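Local coordinates for protein predicted metal-dependent phosphohydrolase (Magnetospirillum magnetotacticum MS-1, PDB 3KH1) that is a predicted metal-dependent phosphohydrolase of the HD-domain family, possibly with 5'-deoxynucleotidase activity, at residues E7-L10 / A11-S15; D190-R194 / R195-A199. All blocks are in the same frame, centred on the assembly; numbering follows the deposited sequence.

The two contacts sit near the two ends of the chain and on opposite sides of its centre, 50 Å apart between centres and about 39 Å between nearest atoms, so they do not touch. Contact 1 is the first turns of helix 8-19, reached by the second subunit of the dimer; contact 2 closes helix 179-195, and no other protein chain of the assembly touches it. The second subunit's copy of helix 179-195 does meet contact 1, through Arg-180 and Tyr-184. Contact 2 is nearer the metal: the side chain of Leu-198 lies about 10 Å from the bound calcium ion.

Contact 1: E7-L10 / A11-S15; sequences ESRL and AAQMS
Gln-13 sets its amide nitrogen NE2 over one face of the Arg-9 guanidinium, one turn earlier on helix 8-19, the planes 64° apart. The arginine sends CG anti to its own N (chi1 173°) and runs fully extended to NE, so its flat end stands well out from the helix. Gln-13 leans back toward the N-terminus, its CG 3.3 Å from Arg-9 O, and brings NE2 to 3.6 Å from Arg-9 NH2. The pair is packed rather than hydrogen-bonded. Each finds its polar partners outside: Arg-9 pairs through NH1 with Asp-114 of its own chain and through NE with Glu-57 of the second subunit, while Gln-13 binds Gln-115 and, on the second subunit, Glu-57 and Tyr-58.

Beside them runs an apolar pair. Leu-10 CD1 meets the selenomethionine methyl, Met-14 CE, at 3.6 Å, and also lies 3.7 Å from Gln-13 OE1. The Met-14 chain bends at its second torsion (chi2 -54°), and Tyr-184 of the second subunit packs on it.

Underneath, regular helical bonds join the turns, among them Gln-13 N to Arg-9 O at 3.0 Å. Glu-57 would offset the arginine's charge, and Glu-7 forms a salt bridge with Arg-180 of the second subunit; the chemistry implies a subunit contact mixing salt bridges and amide hydrogen bonds with the packing of Leu-10 and Met-14.

Contact 2: D190-R194 / R195-A199; sequences DEAVR and RGYLA
A Schellman motif ends helix 179-195, folding Tyr-197 and Leu-198 back over Ala-192 and Val-193. Gly-196 makes the turn with positive phi (79°), its N bonded to Val-193 O while Tyr-197 N reaches Ala-192 O at 2.9 Å. The small Ala-192 methyl leaves room for the returning chain: its CB lies 4.1 Å from Tyr-197 CB and almost as near Leu-198 CB, and Trp-157 packs against all three residues. Val-193 supplies the next bump, CG2 meeting Leu-198 CD2 at 3.9 Å. The Tyr-197 ring, edge-to-face with Phe-150, takes Arg-195 CB over one face, offset toward the rim.

Arg-195 spans the polar side of the turn. Extended from CG to NE, it carries its guanidinium between Glu-191 and the tyrosine hydroxyl, which both lie at its edge and in its plane. Glu-191 bends at its second torsion (chi2 67°) to present the anti lone pair of OE2 to Arg-195 NE in a hydrogen-bonded salt bridge, 2.8 Å long and nearly straight at 171°, with the carboxylate almost perpendicular to the guanidinium. Arg-195 NH1 donates to Tyr-197 OH at 2.9 Å, so two bonds from different sides fix the rotation of this flat group. Beyond the turn, one water donates to both Val-193 O and Leu-198 O, 2.8 Å and 2.7 Å from its oxygen.

Contact 1: E7-L10 / A11-S15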
loop_
_atom_site.group_PDB
_atom_site.type_symbol
_atom_site.label_atom_id
_atom_site.label_comp_id
_atom_site.label_asym_id
_atom_site.label_seq_id
_atom_site.Cartn_x
_atom_site.Cartn_y
_atom_site.Cartn_z
ATOM N N GLU A 7 20.276 -20.193 -0.091
ATOM C CA GLU A 7 19.043 -19.568 -0.512
ATOM C C GLU A 7 18.096 -19.251 0.653
ATOM O O GLU A 7 16.966 -18.810 0.426
ATOM C CB GLU A 7 18.369 -20.479 -1.515
ATOM C CG GLU A 7 19.072 -20.588 -2.840
ATOM C CD GLU A 7 18.940 -19.360 -3.710
ATOM O OE1 GLU A 7 17.927 -18.606 -3.599
ATOM O OE2 GLU A 7 19.892 -19.180 -4.510
ATOM N N SER A 8 18.551 -19.488 1.891
ATOM C CA SER A 8 17.688 -19.390 3.071
ATOM C C SER A 8 17.162 -17.982 3.288
ATOM O O SER A 8 15.995 -17.807 3.594
ATOM C CB SER A 8 18.448 -19.817 4.328
ATOM O OG SER A 8 18.786 -21.187 4.267
ATOM N N ARG A 9 18.031 -17.000 3.134
ATOM C CA ARG A 9 17.611 -15.629 3.433
ATOM C C ARG A 9 16.495 -15.189 2.487
ATOM O O ARG A 9 15.473 -14.664 2.927
ATOM C CB ARG A 9 18.830 -14.697 3.341
ATOM C CG ARG A 9 18.472 -13.211 3.470
ATOM C CD ARG A 9 19.737 -12.367 3.488
ATOM N NE ARG A 9 19.397 -10.959 3.605
ATOM C CZ ARG A 9 19.106 -10.347 4.755
ATOM N NH1 ARG A 9 19.179 -10.973 5.913
ATOM N NH2 ARG A 9 18.752 -9.072 4.761
ATOM N N LEU A 10 16.693 -15.389 1.187
ATOM C CA LEU A 10 15.709 -14.964 0.187
ATOM C C LEU A 10 14.427 -15.795 0.413
ATOM O O LEU A 10 13.337 -15.261 0.274
ATOM C CB LEU A 10 16.285 -15.104 -1.221
ATOM C CG LEU A 10 15.350 -14.621 -2.332
ATOM C CD1 LEU A 10 14.856 -13.170 -2.152
ATOM C CD2 LEU A 10 16.057 -14.827 -3.677
ATOM N N ALA A 11 14.533 -17.095 0.708
ATOM C CA ALA A 11 13.319 -17.869 0.927
ATOM C C ALA A 11 12.518 -17.339 2.120
ATOM O O ALA A 11 11.285 -17.313 2.058
ATOM C CB ALA A 11 13.663 -19.328 1.135
ATOM N N ALA A 12 13.199 -16.915 3.175
ATOM C CA ALA A 12 12.530 -16.371 4.350
ATOM C C ALA A 12 11.834 -15.071 3.971
ATOM O O ALA A 12 10.646 -14.853 4.281
ATOM C CB ALA A 12 13.525 -16.155 5.511
ATOM N N GLN A 13 12.534 -14.205 3.230
ATOM C CA GLN A 13 11.925 -12.961 2.746
ATOM C C GLN A 13 10.681 -13.212 1.893
ATOM O O GLN A 13 9.643 -12.579 2.088
ATOM C CB GLN A 13 12.961 -12.127 1.981
ATOM C CG GLN A 13 14.059 -11.648 2.900
ATOM C CD GLN A 13 15.291 -11.143 2.158
ATOM O OE1 GLN A 13 15.642 -11.670 1.091
ATOM N NE2 GLN A 13 15.936 -10.069 2.700
HETATM N N MSE A 14 10.748 -14.188 0.990
HETATM C CA MSE A 14 9.593 -14.484 0.140
HETATM C C MSE A 14 8.449 -15.069 0.943
HETATM O O MSE A 14 7.285 -14.758 0.661
HETATM C CB MSE A 14 9.954 -15.449 -0.994
HETATM C CG MSE A 14 10.947 -14.891 -1.962
HETATM SE SE MSE A 14 10.434 -13.164 -2.718
HETATM C CE MSE A 14 11.763 -13.112 -4.063
ATOM N N SER A 15 8.757 -15.863 1.983
ATOM C CA SER A 15 7.708 -16.427 2.821
ATOM C C SER A 15 6.893 -15.312 3.519
ATOM O O SER A 15 5.664 -15.398 3.606
ATOM C CB SER A 15 8.282 -17.409 3.816
ATOM O OG SER A 15 8.862 -16.800 4.968
#

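Contact 2: D190-R194 / R195-A199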
loop_
_atom_site.group_PDB
_atom_site.type_symbol
_atom_site.label_atom_id
_atom_site.label_comp_id
_atom_site.label_asym_id
_atom_site.label_seq_id
_atom_site.Cartn_x
_atom_site.Cartn_y
_atom_site.Cartn_z
ATOM N N ASP A 190 -15.129 20.682 12.567
ATOM C CA ASP A 190 -16.082 21.754 12.823
ATOM C C ASP A 190 -17.206 21.730 11.797
ATOM O O ASP A 190 -18.372 21.866 12.132
ATOM C CB ASP A 190 -15.422 23.149 12.747
ATOM C CG ASP A 190 -14.518 23.475 13.942
ATOM O OD1 ASP A 190 -14.580 22.787 14.986
ATOM O OD2 ASP A 190 -13.723 24.449 13.817
ATOM N N GLU A 191 -16.832 21.607 10.523
ATOM C CA GLU A 191 -17.824 21.585 9.460
ATOM C C GLU A 191 -18.681 20.311 9.567
ATOM O O GLU A 191 -19.890 20.358 9.342
ATOM C CB GLU A 191 -17.162 21.696 8.094
ATOM C CG GLU A 191 -18.138 21.632 6.913
ATOM C CD GLU A 191 -19.107 22.802 6.778
ATOM O OE1 GLU A 191 -18.878 23.873 7.374
ATOM O OE2 GLU A 191 -20.111 22.635 6.042
ATOM N N ALA A 192 -18.074 19.159 9.870
ATOM C CA ALA A 192 -18.846 17.929 10.060
ATOM C C ALA A 192 -19.930 18.104 11.118
ATOM O O ALA A 192 -21.062 17.618 10.963
ATOM C CB ALA A 192 -17.886 16.794 10.470
ATOM N N VAL A 193 -19.609 18.808 12.196
ATOM C CA VAL A 193 -20.593 19.012 13.260
ATOM C C VAL A 193 -21.721 19.904 12.734
ATOM O O VAL A 193 -22.903 19.634 12.944
ATOM C CB VAL A 193 -19.936 19.603 14.552
ATOM C CG1 VAL A 193 -20.996 20.061 15.548
ATOM C CG2 VAL A 193 -18.998 18.594 15.194
ATOM N N ARG A 194 -21.351 20.980 12.032
ATOM C CA ARG A 194 -22.354 21.872 11.443
ATOM C C ARG A 194 -23.301 21.128 10.498
ATOM O O ARG A 194 -24.487 21.469 10.438
ATOM C CB ARG A 194 -21.698 23.019 10.685
ATOM C CG ARG A 194 -21.029 24.047 11.558
ATOM C CD ARG A 194 -20.362 25.151 10.661
ATOM N NE ARG A 194 -21.372 25.789 9.811
ATOM C CZ ARG A 194 -21.996 26.932 10.128
ATOM N NH1 ARG A 194 -22.931 27.448 9.332
ATOM N NH2 ARG A 194 -21.697 27.549 11.258
ATOM N N ARG A 195 -22.787 20.137 9.755
ATOM C CA ARG A 195 -23.583 19.391 8.805
ATOM C C ARG A 195 -24.348 18.226 9.403
ATOM O O ARG A 195 -25.123 17.583 8.690
ATOM C CB ARG A 195 -22.694 18.852 7.694
ATOM C CG ARG A 195 -21.996 19.900 6.891
ATOM C CD ARG A 195 -21.332 19.264 5.705
ATOM N NE ARG A 195 -20.597 20.184 4.855
ATOM C CZ ARG A 195 -20.152 19.849 3.650
ATOM N NH1 ARG A 195 -20.402 18.649 3.145
ATOM N NH2 ARG A 195 -19.395 20.685 2.967
ATOM N N GLY A 196 -24.142 17.965 10.693
ATOM C CA GLY A 196 -24.813 16.863 11.402
ATOM C C GLY A 196 -24.188 15.489 11.140
ATOM O O GLY A 196 -24.811 14.469 11.418
ATOM N N TYR A 197 -22.954 15.461 10.641
ATOM C CA TYR A 197 -22.281 14.187 10.415
ATOM C C TYR A 197 -21.747 13.552 11.714
ATOM O O TYR A 197 -21.463 12.345 11.787
ATOM C CB TYR A 197 -21.046 14.408 9.521
ATOM C CG TYR A 197 -21.288 14.944 8.126
ATOM C CD1 TYR A 197 -22.558 15.007 7.571
ATOM C CD2 TYR A 197 -20.211 15.326 7.324
ATOM C CE1 TYR A 197 -22.728 15.467 6.264
ATOM C CE2 TYR A 197 -20.396 15.768 6.035
ATOM C CZ TYR A 197 -21.650 15.837 5.509
ATOM O OH TYR A 197 -21.822 16.309 4.209
ATOM N N LEU A 198 -21.545 14.402 12.708
ATOM C CA LEU A 198 -20.813 14.120 13.907
ATOM C C LEU A 198 -21.592 14.821 14.998
ATOM O O LEU A 198 -21.862 16.028 14.877
ATOM C CB LEU A 198 -19.340 14.678 13.834
ATOM C CG LEU A 198 -18.554 14.431 15.100
ATOM C CD1 LEU A 198 -18.358 12.985 15.357
ATOM C CD2 LEU A 198 -17.198 15.091 15.023
ATOM N N ALA A 199 -22.030 14.047 15.998
ATOM C CA ALA A 199 -22.785 14.535 17.155
ATOM C C ALA A 199 -21.921 15.580 17.879
ATOM O O ALA A 199 -20.719 15.386 18.046
ATOM C CB ALA A 199 -23.111 13.361 18.114
HETATM O O HOH W 1 -23.964 17.752 14.734
#